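Cytolethal distending toxin subunit B (Escherichia coli, PDB 2F1N) nicks DNA as the endonuclease subunit of a tripartite bacterial toxin, very probably causing the damage that arrests intoxicated cells in G2/M. Local coordinates at residues F144-I149 with W180-D185; N187-D192 with R219-A224. One frame throughout, in Å; residues are numbered along the deposited sequence.

Contact 1 (F144-I149 with W180-D185)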
ATOM      1  N   PHE A 144      -0.846   3.116   3.765  1.00  9.30           N
ATOM      2  CA  PHE A 144      -0.639   3.809   2.482  1.00  9.85           C
ATOM      3  C   PHE A 144      -0.115   2.859   1.438  1.00  9.85           C
ATOM      4  O   PHE A 144       0.586   1.893   1.747  1.00 10.78           O
ATOM      5  CB  PHE A 144       0.378   4.953   2.615  1.00  9.85           C
ATOM      6  CG  PHE A 144      -0.139   6.131   3.429  1.00  9.91           C
ATOM      7  CD1 PHE A 144      -0.238   6.041   4.804  1.00 12.60           C
ATOM      8  CD2 PHE A 144      -0.644   7.253   2.786  1.00  9.33           C
ATOM      9  CE1 PHE A 144      -0.748   7.144   5.581  1.00 11.89           C
ATOM     10  CE2 PHE A 144      -1.147   8.339   3.508  1.00 10.05           C
ATOM     11  CZ  PHE A 144      -1.230   8.279   4.908  1.00 11.08           C
ATOM     12  N   THR A 145      -0.511   3.126   0.190  1.00  9.54           N
ATOM     13  CA  THR A 145       0.211   2.545  -0.943  1.00 10.01           C
ATOM     14  C   THR A 145       1.132   3.580  -1.639  1.00 10.86           C
ATOM     15  O   THR A 145       0.752   4.731  -1.805  1.00 10.57           O
ATOM     16  CB  THR A 145      -0.792   1.895  -1.924  1.00  9.86           C
ATOM     17  OG1 THR A 145      -0.059   1.326  -3.048  1.00 10.72           O
ATOM     18  CG2 THR A 145      -1.779   2.958  -2.551  1.00 10.04           C
ATOM     19  N   ALA A 146       2.359   3.165  -1.974  1.00 10.80           N
ATOM     20  CA  ALA A 146       3.364   4.089  -2.541  1.00 12.33           C
ATOM     21  C   ALA A 146       4.045   3.465  -3.739  1.00 10.81           C
ATOM     22  O   ALA A 146       4.239   2.227  -3.803  1.00 10.58           O
ATOM     23  CB  ALA A 146       4.425   4.455  -1.544  1.00 11.82           C
ATOM     24  N   HIS A 147       4.365   4.326  -4.711  1.00 10.53           N
ATOM     25  CA  HIS A 147       5.123   3.834  -5.852  1.00 10.42           C
ATOM     26  C   HIS A 147       6.156   4.884  -6.239  1.00  9.77           C
ATOM     27  O   HIS A 147       5.869   5.811  -7.004  1.00 11.07           O
ATOM     28  CB  HIS A 147       4.200   3.530  -7.021  1.00 10.31           C
ATOM     29  CG  HIS A 147       4.933   2.954  -8.198  1.00 12.38           C
ATOM     30  ND1 HIS A 147       4.353   2.870  -9.448  1.00 11.06           N
ATOM     31  CD2 HIS A 147       6.192   2.451  -8.315  1.00 10.73           C
ATOM     32  CE1 HIS A 147       5.229   2.338 -10.293  1.00 13.54           C
ATOM     33  NE2 HIS A 147       6.357   2.078  -9.635  1.00 12.89           N
ATOM     34  N   ALA A 148       7.371   4.732  -5.720  1.00 10.42           N
ATOM     35  CA  ALA A 148       8.434   5.705  -5.946  1.00 10.62           C
ATOM     36  C   ALA A 148       8.938   5.567  -7.368  1.00 11.86           C
ATOM     37  O   ALA A 148       8.722   4.540  -7.975  1.00 10.70           O
ATOM     38  CB  ALA A 148       9.578   5.476  -4.931  1.00 11.66           C
ATOM     39  N   ILE A 149       9.604   6.611  -7.876  1.00 12.77           N
ATOM     40  CA  ILE A 149      10.026   6.636  -9.285  1.00 13.91           C
ATOM     41  C   ILE A 149      11.176   5.686  -9.492  1.00 14.68           C
ATOM     42  O   ILE A 149      12.062   5.577  -8.628  1.00 14.62           O
ATOM     43  CB  ILE A 149      10.442   8.053  -9.669  1.00 12.71           C
ATOM     44  CG1 ILE A 149       9.261   9.020  -9.542  1.00 13.42           C
ATOM     45  CG2 ILE A 149      11.021   8.062 -11.174  1.00 16.64           C
ATOM     46  CD1 ILE A 149       9.729  10.502  -9.462  1.00 18.22           C
ATOM     47  N   TRP A 180       1.149   4.266  11.602  1.00 12.13           N
ATOM     48  CA  TRP A 180       1.035   4.235  10.126  1.00 11.53           C
ATOM     49  C   TRP A 180       1.950   3.205   9.488  1.00 10.25           C
ATOM     50  O   TRP A 180       3.015   2.839  10.043  1.00 10.10           O
ATOM     51  CB  TRP A 180       1.259   5.620   9.531  1.00  9.93           C
ATOM     52  CG  TRP A 180       2.437   6.425  10.036  1.00 12.38           C
ATOM     53  CD1 TRP A 180       2.381   7.409  10.984  1.00 10.48           C
ATOM     54  CD2 TRP A 180       3.807   6.370   9.597  1.00 10.38           C
ATOM     55  NE1 TRP A 180       3.621   7.973  11.157  1.00 13.29           N
ATOM     56  CE2 TRP A 180       4.514   7.378  10.311  1.00 12.37           C
ATOM     57  CE3 TRP A 180       4.518   5.599   8.629  1.00 11.80           C
ATOM     58  CZ2 TRP A 180       5.896   7.621  10.142  1.00 13.65           C
ATOM     59  CZ3 TRP A 180       5.905   5.854   8.449  1.00  9.73           C
ATOM     60  CH2 TRP A 180       6.569   6.867   9.188  1.00 14.56           C
ATOM     61  N   MET A 181       1.546   2.726   8.296  1.00  9.83           N
ATOM     62  CA  MET A 181       2.374   1.786   7.573  1.00 10.12           C
ATOM     63  C   MET A 181       2.320   2.183   6.108  1.00  9.71           C
ATOM     64  O   MET A 181       1.238   2.362   5.585  1.00 10.70           O
ATOM     65  CB  MET A 181       1.868   0.353   7.724  1.00 10.96           C
ATOM     66  CG  MET A 181       2.873  -0.596   7.102  1.00 14.31           C
ATOM     67  SD  MET A 181       2.430  -2.340   7.160  1.00 21.75           S
ATOM     68  CE  MET A 181       2.231  -2.593   8.921  1.00 18.32           C
ATOM     69  N   ILE A 182       3.486   2.337   5.498  1.00  9.85           N
ATOM     70  CA  ILE A 182       3.559   2.621   4.054  1.00  9.54           C
ATOM     71  C   ILE A 182       3.995   1.325   3.346  1.00 11.02           C
ATOM     72  O   ILE A 182       5.074   0.774   3.623  1.00 13.24           O
ATOM     73  CB  ILE A 182       4.597   3.723   3.777  1.00 10.85           C
ATOM     74  CG1 ILE A 182       4.375   4.971   4.679  1.00 10.90           C
ATOM     75  CG2 ILE A 182       4.513   4.088   2.271  1.00 11.18           C
ATOM     76  CD1 ILE A 182       5.524   6.000   4.656  1.00 12.83           C
ATOM     77  N   LEU A 183       3.177   0.845   2.416  1.00 10.41           N
ATOM     78  CA  LEU A 183       3.434  -0.432   1.731  1.00 10.86           C
ATOM     79  C   LEU A 183       3.631  -0.081   0.276  1.00 10.74           C
ATOM     80  O   LEU A 183       2.797   0.606  -0.307  1.00 12.99           O
ATOM     81  CB  LEU A 183       2.180  -1.299   1.830  1.00 10.56           C
ATOM     82  CG  LEU A 183       1.885  -1.841   3.238  1.00 13.34           C
ATOM     83  CD1 LEU A 183       0.349  -2.033   3.491  1.00 12.79           C
ATOM     84  CD2 LEU A 183       2.611  -3.187   3.339  1.00 13.80           C
ATOM     85  N   GLY A 184       4.731  -0.478  -0.301  1.00 10.92           N
ATOM     86  CA  GLY A 184       4.836  -0.178  -1.718  1.00 12.53           C
ATOM     87  C   GLY A 184       6.104  -0.564  -2.372  1.00 12.22           C
ATOM     88  O   GLY A 184       6.908  -1.318  -1.792  1.00 10.86           O
ATOM     89  N   ASP A 185       6.200  -0.116  -3.631  1.00 12.00           N
ATOM     90  CA  ASP A 185       7.392  -0.303  -4.430  1.00 11.25           C
ATOM     91  C   ASP A 185       8.201   0.966  -4.274  1.00 11.28           C
ATOM     92  O   ASP A 185       7.925   2.021  -4.872  1.00 11.22           O
ATOM     93  CB  ASP A 185       6.988  -0.562  -5.898  1.00 12.94           C
ATOM     94  CG  ASP A 185       8.167  -0.734  -6.814  1.00 14.17           C
ATOM     95  OD1 ASP A 185       9.365  -0.590  -6.390  1.00 12.52           O
ATOM     96  OD2 ASP A 185       7.954  -0.964  -8.029  1.00 13.84           O
TER
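Phe144 and Ala146 each use both backbone polar groups to grip the neighbouring strand 180-183, in regular parallel pairing. Phe144 N donates to Met181 O at 2.9 Å and Phe144 O receives Leu183 N, bracketing Ile182. Ala146 repeats the pattern around Gly184, with its N bonded to Leu183 O (3.1 Å) and its O receiving Asp185 N. A fifth bond, Ala148 N to Asp185 O at 2.9 Å, carries the ladder past the end of strand 141-147. Packing is close at Gly184, whose CA lies 3.2 Å from Ala146 O in a CA-H...O contact.

The arrangement is a worked example of the beta-alpha-beta unit: helices 156-168 and 173-176 lie in the connection, and the paired strands form the middle of one sheet in the DNase I-like sandwich. Phe144, Ala146 and Ile182 face helix 156-168. There Ile182 CG2, carried anti to its own N by chi1 of -51°, meets Ala146 CB at 3.8 Å, while Phe167 and Val163 add to the cover. Thr145, His147, Leu183 and Asp185 face the other sheet, where Thr145 OG1 bonds to Val53 O and Gln54 NE2.

Side chains meet less closely than backbones toward the strand ends. His147 and Asp185 run alongside each other, ring and carboxylate planes 22° apart, because both extend with CG anti to N. Even so, His147 NE2 and Asp185 OD2 stand 3.8 Å apart, too far for a hydrogen bond; OD2 is bonded instead to Asn22 ND2. Beyond Ala148 the chain departs from its partner, and the side chain of Ile149, partly exposed, points away from strand 179-183 at the looser margin.

Contact 2 (N187-D192 with R219-A224); sequences NREPAD and RTLDYA
Glu189 bends at chi2 (89°), turning its carboxylate back over the backbone of Arg219 and Thr220, and Tyr223, with chi1 of 49°, holds CG between its N and carbonyl carbon so that the ring rises toward Arg188 and Pro190. The two Glu189 oxygens divide the work. OE2 accepts Thr220 N at 2.8 Å, the donor approaching 71° out of the carboxylate plane, whereas OE1 makes a longer salt bridge with Arg219 NH1 (3.5 Å). The Arg219 guanidinium also lies with one face against Leu221 CD2, which probably steadies it at this exposed margin.

Tyr223 OH donates to Arg188 O at 2.8 Å from above the carbonyl plane. Pro190 CG rests over one face of the same ring, 3.9 Å from its centroid, in a CH-pi contact displaced toward the rim. Buried nearby, Thr220 O has no conventional donor; what it meets instead is a nearly linear CA-H...O contact from Glu189 CA at 3.4 Å, and Pro190 CD at the same distance from it.

Glu189 takes the N-cap position of helix 190-194, within the nuclear localization signal. Arg188 NH1 faces Asp192 OD2 across 3.2 Å in a salt bridge of charges alone, while Arg188 NE bonds to Asn154. Helix 190-194 is set over the start of strand 222-228 through Pro190 and Leu193, which both pack on Tyr223; Ile207, from strand 205-208, also touches that side chain, and Phe186 is stacked with its ring.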
ATOM      1  N   ASN A 187      11.393   1.208  -5.039  1.00 12.37           N
ATOM      2  CA  ASN A 187      12.359   1.323  -6.153  1.00 13.13           C
ATOM      3  C   ASN A 187      13.789   1.653  -5.718  1.00 12.93           C
ATOM      4  O   ASN A 187      14.569   2.191  -6.498  1.00 13.49           O
ATOM      5  CB  ASN A 187      11.863   2.312  -7.240  1.00 12.78           C
ATOM      6  CG  ASN A 187      11.248   1.597  -8.425  1.00 12.40           C
ATOM      7  OD1 ASN A 187      11.793   0.580  -8.913  1.00 12.53           O
ATOM      8  ND2 ASN A 187      10.110   2.070  -8.880  1.00 12.90           N
ATOM      9  N   ARG A 188      14.112   1.260  -4.490  1.00 12.29           N
ATOM     10  CA  ARG A 188      15.471   1.222  -3.917  1.00 12.62           C
ATOM     11  C   ARG A 188      15.446   0.182  -2.803  1.00 13.06           C
ATOM     12  O   ARG A 188      14.366  -0.142  -2.279  1.00 13.47           O
ATOM     13  CB  ARG A 188      15.916   2.605  -3.424  1.00 11.75           C
ATOM     14  CG  ARG A 188      15.079   3.172  -2.280  1.00 12.64           C
ATOM     15  CD  ARG A 188      15.816   4.395  -1.659  1.00 12.85           C
ATOM     16  NE  ARG A 188      15.793   5.571  -2.511  1.00 14.11           N
ATOM     17  CZ  ARG A 188      16.559   6.665  -2.295  1.00 18.13           C
ATOM     18  NH1 ARG A 188      17.462   6.664  -1.301  1.00 15.16           N
ATOM     19  NH2 ARG A 188      16.453   7.747  -3.057  1.00 16.29           N
ATOM     20  N   GLU A 189      16.627  -0.357  -2.446  1.00 13.24           N
ATOM     21  CA  GLU A 189      16.711  -1.422  -1.484  1.00 15.73           C
ATOM     22  C   GLU A 189      16.468  -0.833  -0.073  1.00 14.21           C
ATOM     23  O   GLU A 189      16.629   0.340   0.109  1.00 14.00           O
ATOM     24  CB  GLU A 189      18.101  -2.112  -1.594  1.00 17.28           C
ATOM     25  CG  GLU A 189      18.010  -3.611  -1.736  1.00 25.38           C
ATOM     26  CD  GLU A 189      17.906  -4.067  -3.166  1.00 30.59           C
ATOM     27  OE1 GLU A 189      17.749  -3.221  -4.059  1.00 37.41           O
ATOM     28  OE2 GLU A 189      18.025  -5.289  -3.393  1.00 38.44           O
ATOM     29  N   PRO A 190      16.016  -1.645   0.875  1.00 14.38           N
ATOM     30  CA  PRO A 190      15.692  -1.174   2.233  1.00 15.06           C
ATOM     31  C   PRO A 190      16.792  -0.346   2.938  1.00 15.89           C
ATOM     32  O   PRO A 190      16.532   0.728   3.474  1.00 15.52           O
ATOM     33  CB  PRO A 190      15.430  -2.480   2.965  1.00 16.07           C
ATOM     34  CG  PRO A 190      14.894  -3.364   1.942  1.00 15.46           C
ATOM     35  CD  PRO A 190      15.709  -3.086   0.729  1.00 13.51           C
ATOM     36  N   ALA A 191      18.019  -0.851   2.981  1.00 15.48           N
ATOM     37  CA  ALA A 191      19.094  -0.066   3.595  1.00 15.34           C
ATOM     38  C   ALA A 191      19.363   1.252   2.877  1.00 14.63           C
ATOM     39  O   ALA A 191      19.766   2.248   3.516  1.00 15.01           O
ATOM     40  CB  ALA A 191      20.399  -0.908   3.708  1.00 17.24           C
ATOM     41  N   ASP A 192      19.155   1.270   1.542  1.00 13.03           N
ATOM     42  CA  ASP A 192      19.300   2.484   0.785  1.00 12.92           C
ATOM     43  C   ASP A 192      18.273   3.548   1.142  1.00 12.86           C
ATOM     44  O   ASP A 192      18.582   4.721   1.146  1.00 11.54           O
ATOM     45  CB  ASP A 192      19.249   2.198  -0.720  1.00 14.17           C
ATOM     46  CG  ASP A 192      19.701   3.355  -1.522  1.00 16.80           C
ATOM     47  OD1 ASP A 192      20.913   3.700  -1.439  1.00 18.43           O
ATOM     48  OD2 ASP A 192      18.955   4.007  -2.276  1.00 19.43           O
ATOM     49  N   ARG A 219      16.352  -7.784  -6.963  1.00 21.08           N
ATOM     50  CA  ARG A 219      16.371  -6.626  -6.059  1.00 19.93           C
ATOM     51  C   ARG A 219      15.203  -6.740  -5.084  1.00 18.61           C
ATOM     52  O   ARG A 219      14.184  -7.364  -5.412  1.00 18.40           O
ATOM     53  CB  ARG A 219      16.317  -5.316  -6.855  1.00 20.68           C
ATOM     54  CG  ARG A 219      17.629  -5.113  -7.705  1.00 24.40           C
ATOM     55  CD  ARG A 219      18.283  -3.742  -7.518  1.00 33.65           C
ATOM     56  NE  ARG A 219      17.470  -2.742  -8.215  1.00 38.75           N
ATOM     57  CZ  ARG A 219      17.263  -1.481  -7.832  1.00 40.90           C
ATOM     58  NH1 ARG A 219      17.833  -0.970  -6.727  1.00 37.50           N
ATOM     59  NH2 ARG A 219      16.474  -0.721  -8.584  1.00 40.18           N
ATOM     60  N   THR A 220      15.369  -6.134  -3.916  1.00 17.50           N
ATOM     61  CA  THR A 220      14.307  -6.106  -2.908  1.00 16.41           C
ATOM     62  C   THR A 220      13.766  -4.668  -2.932  1.00 15.80           C
ATOM     63  O   THR A 220      14.360  -3.776  -2.342  1.00 14.92           O
ATOM     64  CB  THR A 220      14.917  -6.439  -1.543  1.00 16.24           C
ATOM     65  OG1 THR A 220      15.394  -7.809  -1.569  1.00 18.10           O
ATOM     66  CG2 THR A 220      13.859  -6.413  -0.423  1.00 15.29           C
ATOM     67  N   LEU A 221      12.686  -4.457  -3.678  1.00 15.67           N
ATOM     68  CA  LEU A 221      12.153  -3.114  -3.913  1.00 14.35           C
ATOM     69  C   LEU A 221      10.797  -2.876  -3.257  1.00 14.56           C
ATOM     70  O   LEU A 221      10.336  -1.726  -3.178  1.00 14.88           O
ATOM     71  CB  LEU A 221      11.993  -2.888  -5.406  1.00 15.17           C
ATOM     72  CG  LEU A 221      13.292  -2.978  -6.209  1.00 11.72           C
ATOM     73  CD1 LEU A 221      13.017  -2.620  -7.699  1.00 14.70           C
ATOM     74  CD2 LEU A 221      14.423  -2.152  -5.625  1.00 10.50           C
ATOM     75  N   ASP A 222      10.136  -3.964  -2.871  1.00 13.32           N
ATOM     76  CA  ASP A 222       8.736  -3.904  -2.402  1.00 13.11           C
ATOM     77  C   ASP A 222       8.730  -4.324  -0.940  1.00 12.11           C
ATOM     78  O   ASP A 222       9.088  -5.462  -0.615  1.00 13.50           O
ATOM     79  CB  ASP A 222       7.894  -4.898  -3.209  1.00 13.67           C
ATOM     80  CG  ASP A 222       7.962  -4.639  -4.674  1.00 15.36           C
ATOM     81  OD1 ASP A 222       7.264  -3.674  -5.108  1.00 15.82           O
ATOM     82  OD2 ASP A 222       8.714  -5.285  -5.488  1.00 16.67           O
ATOM     83  N   TYR A 223       8.276  -3.439  -0.075  1.00 11.69           N
ATOM     84  CA  TYR A 223       8.315  -3.746   1.347  1.00 11.90           C
ATOM     85  C   TYR A 223       7.494  -2.717   2.103  1.00 11.45           C
ATOM     86  O   TYR A 223       6.667  -2.022   1.488  1.00 12.24           O
ATOM     87  CB  TYR A 223       9.807  -3.835   1.805  1.00 12.75           C
ATOM     88  CG  TYR A 223      10.696  -2.692   1.389  1.00 11.16           C
ATOM     89  CD1 TYR A 223      10.825  -1.556   2.193  1.00 12.32           C
ATOM     90  CD2 TYR A 223      11.473  -2.759   0.204  1.00 11.38           C
ATOM     91  CE1 TYR A 223      11.673  -0.479   1.804  1.00 12.48           C
ATOM     92  CE2 TYR A 223      12.302  -1.680  -0.225  1.00 11.29           C
ATOM     93  CZ  TYR A 223      12.406  -0.573   0.584  1.00 11.90           C
ATOM     94  OH  TYR A 223      13.197   0.454   0.191  1.00 13.11           O
ATOM     95  N   ALA A 224       7.686  -2.624   3.424  1.00 10.97           N
ATOM     96  CA  ALA A 224       6.845  -1.757   4.273  1.00 11.70           C
ATOM     97  C   ALA A 224       7.680  -0.875   5.186  1.00 11.79           C
ATOM     98  O   ALA A 224       8.781  -1.269   5.591  1.00 12.49           O
ATOM     99  CB  ALA A 224       5.842  -2.568   5.113  1.00 12.51           C
TER

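Overall arrangement
Contact 1 closes before contact 2 opens, and their centres lie about 11 Å apart. Both reach the same six-stranded sheet, contact 2 through strand 222-228, and in it strand 179-183 runs between 141-147 and 222-228. The centre of contact 1 is about 5 Å from the centre of the protein, that of contact 2 about 14 Å. They join directly: Ala148 O receives Asn187 ND2 at 3.0 Å, and Tyr223 N probably bonds to Gly184 O. The sequence Gly184-Asp185-Phe186-Asn187 bridges the two contacts and matches a signature of DNase I-like enzymes. In relatives this motif lies at the active site, so the two contacts probably help to shape the active site.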